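Long-range contact in multi-copper Oxidase CueO (PDB 6EVG), which probably couples the one-electron oxidation of phenolic substrates, including lignin model compounds, to the reduction of dioxygen at its copper centres: residues A228-N240 with L284-L298. Numbering follows the deposited sequence.
Sequences ANARNFHVRLSDN and LLTYGDDSGGDDLHL
Arg-231 bends at its third torsion (chi3 -69°) and brings NH1 to the carbonyl oxygen of Gly-288, 3.0 Å away and well above the carbonyl plane. Its NE pairs with Asp-177, and a water that accepts from NH1 lies within hydrogen-bonding reach of the carbonyl oxygens of Asn-232 and Tyr-287. Next, ND2 of Asn-232 reaches OD2 of Asp-290 at 3.1 Å, with a weaker bond to OD1. Asp-290 OD1 also takes the NE2 hydrogen of His-234 through its anti lone pair, at 2.8 Å and in the ring plane, with the carboxylate turned 88° to the imidazole. Thr-263 holds the ring's ND1, so both nitrogens fix its rotation. The backbone N of His-234 points almost straight (175°) at Thr-286 OG1, 2.9 Å off; the hydroxyl in turn donates to the Tyr-287 carbonyl. From here the strands pair antiparallel: Tyr-287 N bonds to His-234 O, and Arg-236 and Leu-285 exchange reciprocal backbone bonds. Val-235 sends CG1 against Leu-298 CD1 (3.8 Å), on the face where Leu-237 and Leu-284 also meet. On the other face Arg-236 runs extended and grips Asp-295 side-on, NE and NH2 both converging on OD2 at 2.9 and 3.0 Å, while NH1 holds Asn-240 OD1. A leucine here would probably cost Asp-295 OD2 this two-nitrogen grip, leaving Arg-261 on the other oxygen, and set the Asn-240 amide free to turn. In this cupredoxin-type domain strand 233-237 lies between 262-264 and 282-287, the hairpin partner 295-303 flanks 282-287, and Leu-175 of strand 170-178 packs on Phe-233 and Val-235.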
loop_
_atom_site.group_PDB
_atom_site.type_symbol
_atom_site.label_atom_id
_atom_site.label_comp_id
_atom_site.label_asym_id
_atom_site.label_seq_id
_atom_site.Cartn_x
_atom_site.Cartn_y
_atom_site.Cartn_z
ATOM N N ALA A 228 -2.406 -6.553 2.413
ATOM C CA ALA A 228 -2.589 -7.459 3.544
ATOM C C ALA A 228 -2.277 -6.745 4.884
ATOM O O ALA A 228 -1.622 -5.706 4.910
ATOM C CB ALA A 228 -1.647 -8.644 3.414
ATOM N N ASN A 229 -2.750 -7.361 5.983
ATOM C CA ASN A 229 -2.418 -6.831 7.301
ATOM C C ASN A 229 -0.940 -6.866 7.606
ATOM O O ASN A 229 -0.427 -6.002 8.305
ATOM C CB ASN A 229 -3.176 -7.599 8.395
ATOM C CG ASN A 229 -4.616 -7.166 8.539
ATOM O OD1 ASN A 229 -5.346 -7.011 7.559
ATOM N ND2 ASN A 229 -5.043 -6.966 9.806
ATOM N N ALA A 230 -0.286 -7.939 7.152
ATOM C CA ALA A 230 1.077 -8.248 7.654
ATOM C C ALA A 230 1.945 -9.020 6.682
ATOM O O ALA A 230 3.158 -8.817 6.666
ATOM C CB ALA A 230 1.020 -8.995 8.974
ATOM N N ARG A 231 1.364 -9.945 5.931
ATOM C CA ARG A 231 2.115 -10.834 5.056
ATOM C C ARG A 231 2.925 -10.037 4.051
ATOM O O ARG A 231 2.380 -9.131 3.395
ATOM C CB ARG A 231 1.161 -11.737 4.311
ATOM C CG ARG A 231 1.804 -12.708 3.343
ATOM C CD ARG A 231 0.828 -13.693 2.744
ATOM N NE ARG A 231 0.316 -14.653 3.693
ATOM C CZ ARG A 231 0.857 -15.846 3.960
ATOM N NH1 ARG A 231 1.975 -16.220 3.339
ATOM N NH2 ARG A 231 0.287 -16.663 4.812
ATOM N N ASN A 232 4.186 -10.425 3.829
ATOM C CA ASN A 232 4.992 -9.960 2.710
ATOM C C ASN A 232 4.835 -10.952 1.566
ATOM O O ASN A 232 4.816 -12.183 1.773
ATOM C CB ASN A 232 6.451 -9.859 3.070
ATOM C CG ASN A 232 6.693 -8.895 4.203
ATOM O OD1 ASN A 232 6.197 -7.771 4.178
ATOM N ND2 ASN A 232 7.466 -9.323 5.211
ATOM N N PHE A 233 4.698 -10.435 0.336
ATOM C CA PHE A 233 4.658 -11.274 -0.837
ATOM C C PHE A 233 5.999 -11.221 -1.528
ATOM O O PHE A 233 6.673 -10.196 -1.530
ATOM C CB PHE A 233 3.521 -10.841 -1.789
ATOM C CG PHE A 233 2.166 -11.082 -1.214
ATOM C CD1 PHE A 233 1.549 -12.294 -1.268
ATOM C CD2 PHE A 233 1.485 -10.043 -0.548
ATOM C CE1 PHE A 233 0.304 -12.526 -0.721
ATOM C CE2 PHE A 233 0.264 -10.280 0.053
ATOM C CZ PHE A 233 -0.338 -11.499 -0.043
ATOM N N HIS A 234 6.398 -12.355 -2.157
ATOM C CA HIS A 234 7.677 -12.441 -2.845
ATOM C C HIS A 234 7.323 -13.155 -4.165
ATOM O O HIS A 234 7.322 -14.400 -4.200
ATOM C CB HIS A 234 8.704 -13.221 -2.015
ATOM C CG HIS A 234 8.879 -12.730 -0.621
ATOM N ND1 HIS A 234 9.646 -11.624 -0.296
ATOM C CD2 HIS A 234 8.367 -13.208 0.533
ATOM C CE1 HIS A 234 9.587 -11.450 1.027
ATOM N NE2 HIS A 234 8.826 -12.408 1.550
ATOM N N VAL A 235 6.976 -12.382 -5.184
ATOM C CA VAL A 235 6.227 -12.920 -6.306
ATOM C C VAL A 235 7.080 -13.208 -7.516
ATOM O O VAL A 235 7.963 -12.421 -7.874
ATOM C CB VAL A 235 5.013 -12.034 -6.701
ATOM C CG1 VAL A 235 4.087 -11.805 -5.529
ATOM C CG2 VAL A 235 5.410 -10.752 -7.312
ATOM N N ARG A 236 6.782 -14.311 -8.173
ATOM C CA ARG A 236 7.385 -14.648 -9.470
ATOM C C ARG A 236 6.288 -15.197 -10.356
ATOM O O ARG A 236 5.235 -15.623 -9.878
ATOM C CB ARG A 236 8.544 -15.686 -9.343
ATOM C CG ARG A 236 8.076 -17.057 -8.895
ATOM C CD ARG A 236 9.108 -18.121 -9.210
ATOM N NE ARG A 236 8.737 -19.417 -8.715
ATOM C CZ ARG A 236 9.088 -20.570 -9.236
ATOM N NH1 ARG A 236 9.715 -20.637 -10.392
ATOM N NH2 ARG A 236 8.674 -21.689 -8.649
ATOM N N LEU A 237 6.623 -15.339 -11.651
ATOM C CA LEU A 237 5.821 -16.181 -12.525
ATOM C C LEU A 237 6.407 -17.593 -12.564
ATOM O O LEU A 237 7.593 -17.802 -12.300
ATOM C CB LEU A 237 5.763 -15.583 -13.949
ATOM C CG LEU A 237 4.867 -14.324 -14.029
ATOM C CD1 LEU A 237 4.922 -13.431 -15.216
ATOM C CD2 LEU A 237 3.428 -14.542 -13.676
ATOM N N SER A 238 5.546 -18.570 -12.779
ATOM C CA SER A 238 5.905 -19.978 -12.659
ATOM C C SER A 238 6.969 -20.392 -13.698
ATOM O O SER A 238 7.631 -21.432 -13.461
ATOM C CB SER A 238 4.683 -20.857 -12.731
ATOM O OG SER A 238 3.964 -20.659 -13.898
ATOM N N ASP A 239 7.101 -19.690 -14.806
ATOM C CA ASP A 239 8.167 -19.934 -15.767
ATOM C C ASP A 239 9.290 -18.926 -15.645
ATOM O O ASP A 239 10.157 -18.840 -16.549
ATOM C CB ASP A 239 7.623 -20.008 -17.179
ATOM C CG ASP A 239 7.036 -18.748 -17.657
ATOM O OD1 ASP A 239 7.078 -17.671 -17.000
ATOM O OD2 ASP A 239 6.441 -18.846 -18.776
ATOM N N ASN A 240 9.348 -18.174 -14.550
ATOM C CA ASN A 240 10.443 -17.274 -14.291
ATOM C C ASN A 240 10.637 -16.160 -15.254
ATOM O O ASN A 240 11.681 -15.522 -15.265
ATOM C CB ASN A 240 11.776 -18.031 -14.057
ATOM C CG ASN A 240 11.666 -19.004 -12.907
ATOM O OD1 ASN A 240 11.327 -18.623 -11.766
ATOM N ND2 ASN A 240 11.964 -20.260 -13.192
ATOM N N LEU A 284 1.087 -16.823 -11.229
ATOM C CA LEU A 284 1.762 -15.937 -10.265
ATOM C C LEU A 284 1.826 -16.656 -8.945
ATOM O O LEU A 284 0.807 -17.156 -8.451
ATOM C CB LEU A 284 0.970 -14.625 -10.127
ATOM C CG LEU A 284 1.651 -13.524 -9.342
ATOM C CD1 LEU A 284 2.839 -12.921 -10.080
ATOM C CD2 LEU A 284 0.646 -12.406 -8.996
ATOM N N LEU A 285 3.043 -16.749 -8.406
ATOM C CA LEU A 285 3.369 -17.477 -7.199
ATOM C C LEU A 285 4.007 -16.564 -6.174
ATOM O O LEU A 285 4.617 -15.548 -6.554
ATOM C CB LEU A 285 4.392 -18.602 -7.465
ATOM C CG LEU A 285 3.992 -19.565 -8.620
ATOM C CD1 LEU A 285 5.131 -20.584 -8.812
ATOM C CD2 LEU A 285 2.735 -20.312 -8.320
ATOM N N THR A 286 3.913 -16.901 -4.883
ATOM C CA THR A 286 4.681 -16.208 -3.854
ATOM C C THR A 286 5.347 -17.205 -2.917
ATOM O O THR A 286 4.730 -18.201 -2.533
ATOM C CB THR A 286 3.778 -15.276 -2.978
ATOM O OG1 THR A 286 4.605 -14.589 -2.008
ATOM C CG2 THR A 286 2.596 -15.970 -2.340
ATOM N N TYR A 287 6.534 -16.867 -2.427
ATOM C CA TYR A 287 7.033 -17.638 -1.280
ATOM C C TYR A 287 5.996 -17.513 -0.149
ATOM O O TYR A 287 5.379 -16.460 0.062
ATOM C CB TYR A 287 8.360 -17.122 -0.748
ATOM C CG TYR A 287 9.588 -17.390 -1.607
ATOM C CD1 TYR A 287 9.827 -18.615 -2.195
ATOM C CD2 TYR A 287 10.569 -16.456 -1.690
ATOM C CE1 TYR A 287 10.970 -18.881 -2.884
ATOM C CE2 TYR A 287 11.776 -16.693 -2.390
ATOM C CZ TYR A 287 11.944 -17.928 -2.993
ATOM O OH TYR A 287 13.109 -18.175 -3.681
ATOM N N GLY A 288 5.801 -18.595 0.617
ATOM C CA GLY A 288 4.798 -18.626 1.664
ATOM C C GLY A 288 5.241 -17.998 2.946
ATOM O O GLY A 288 4.413 -17.898 3.878
ATOM N N ASP A 289 6.513 -17.639 3.052
ATOM C CA ASP A 289 7.037 -16.976 4.275
ATOM C C ASP A 289 8.216 -16.108 3.860
ATOM O O ASP A 289 8.427 -15.919 2.661
ATOM C CB ASP A 289 7.367 -18.021 5.321
ATOM C CG ASP A 289 8.428 -18.984 4.846
ATOM O OD1 ASP A 289 9.331 -18.551 4.112
ATOM O OD2 ASP A 289 8.378 -20.188 5.194
ATOM N N ASP A 290 8.919 -15.539 4.835
ATOM C CA ASP A 290 10.032 -14.637 4.589
ATOM C C ASP A 290 11.396 -15.355 4.585
ATOM O O ASP A 290 12.441 -14.684 4.565
ATOM C CB ASP A 290 10.017 -13.495 5.610
ATOM C CG ASP A 290 8.844 -12.563 5.397
ATOM O OD1 ASP A 290 8.404 -12.370 4.296
ATOM O OD2 ASP A 290 8.328 -12.011 6.373
ATOM N N SER A 291 11.359 -16.693 4.577
ATOM C CA SER A 291 12.553 -17.521 4.578
ATOM C C SER A 291 12.596 -18.467 3.380
ATOM O O SER A 291 13.246 -19.514 3.445
ATOM C CB SER A 291 12.605 -18.336 5.897
ATOM O OG SER A 291 12.653 -17.429 7.014
ATOM N N GLY A 292 11.966 -18.107 2.263
ATOM C CA GLY A 292 12.088 -18.927 1.050
ATOM C C GLY A 292 11.274 -20.187 1.091
ATOM O O GLY A 292 11.563 -21.104 0.340
ATOM N N GLY A 293 10.237 -20.208 1.907
ATOM C CA GLY A 293 9.326 -21.357 1.973
ATOM C C GLY A 293 8.616 -21.615 0.643
ATOM O O GLY A 293 8.495 -20.708 -0.211
ATOM N N ASP A 294 8.027 -22.802 0.529
ATOM C CA ASP A 294 7.450 -23.297 -0.718
ATOM C C ASP A 294 6.566 -22.205 -1.317
ATOM O O ASP A 294 5.793 -21.524 -0.643
ATOM C CB ASP A 294 6.554 -24.520 -0.452
ATOM C CG ASP A 294 7.262 -25.717 0.066
ATOM O OD1 ASP A 294 7.909 -26.438 -0.697
ATOM O OD2 ASP A 294 7.008 -26.049 1.218
ATOM N N ASP A 295 6.640 -22.094 -2.630
ATOM C CA ASP A 295 5.731 -21.190 -3.356
ATOM C C ASP A 295 4.284 -21.626 -3.211
ATOM O O ASP A 295 3.934 -22.812 -3.309
ATOM C CB ASP A 295 6.126 -21.125 -4.837
ATOM C CG ASP A 295 7.179 -20.092 -5.148
ATOM O OD1 ASP A 295 7.085 -18.989 -4.613
ATOM O OD2 ASP A 295 8.059 -20.342 -6.072
ATOM N N LEU A 296 3.436 -20.615 -3.056
ATOM C CA LEU A 296 1.985 -20.733 -3.010
ATOM C C LEU A 296 1.392 -20.047 -4.252
ATOM O O LEU A 296 1.897 -19.019 -4.703
ATOM C CB LEU A 296 1.438 -20.058 -1.749
ATOM C CG LEU A 296 1.969 -20.568 -0.421
ATOM C CD1 LEU A 296 1.415 -19.735 0.724
ATOM C CD2 LEU A 296 1.668 -22.025 -0.235
ATOM N N HIS A 297 0.299 -20.610 -4.749
ATOM C CA HIS A 297 -0.397 -20.066 -5.910
ATOM C C HIS A 297 -1.171 -18.778 -5.530
ATOM O O HIS A 297 -1.928 -18.766 -4.544
ATOM C CB HIS A 297 -1.390 -21.092 -6.420
ATOM C CG HIS A 297 -2.080 -20.700 -7.675
ATOM N ND1 HIS A 297 -1.502 -20.811 -8.915
ATOM C CD2 HIS A 297 -3.322 -20.195 -7.868
ATOM C CE1 HIS A 297 -2.381 -20.376 -9.816
ATOM N NE2 HIS A 297 -3.492 -20.012 -9.211
ATOM N N LEU A 298 -0.992 -17.736 -6.335
ATOM C CA LEU A 298 -1.821 -16.540 -6.263
ATOM C C LEU A 298 -2.919 -16.507 -7.308
ATOM O O LEU A 298 -4.081 -16.304 -7.001
ATOM C CB LEU A 298 -0.974 -15.266 -6.346
ATOM C CG LEU A 298 -0.212 -14.928 -5.047
ATOM C CD1 LEU A 298 0.893 -13.938 -5.322
ATOM C CD2 LEU A 298 -1.193 -14.289 -4.044
HETATM O O HOH W 1 3.910 -14.809 1.767
HETATM O O HOH W 2 1.661 -19.257 4.663
HETATM O O HOH W 3 6.069 -13.612 3.875
#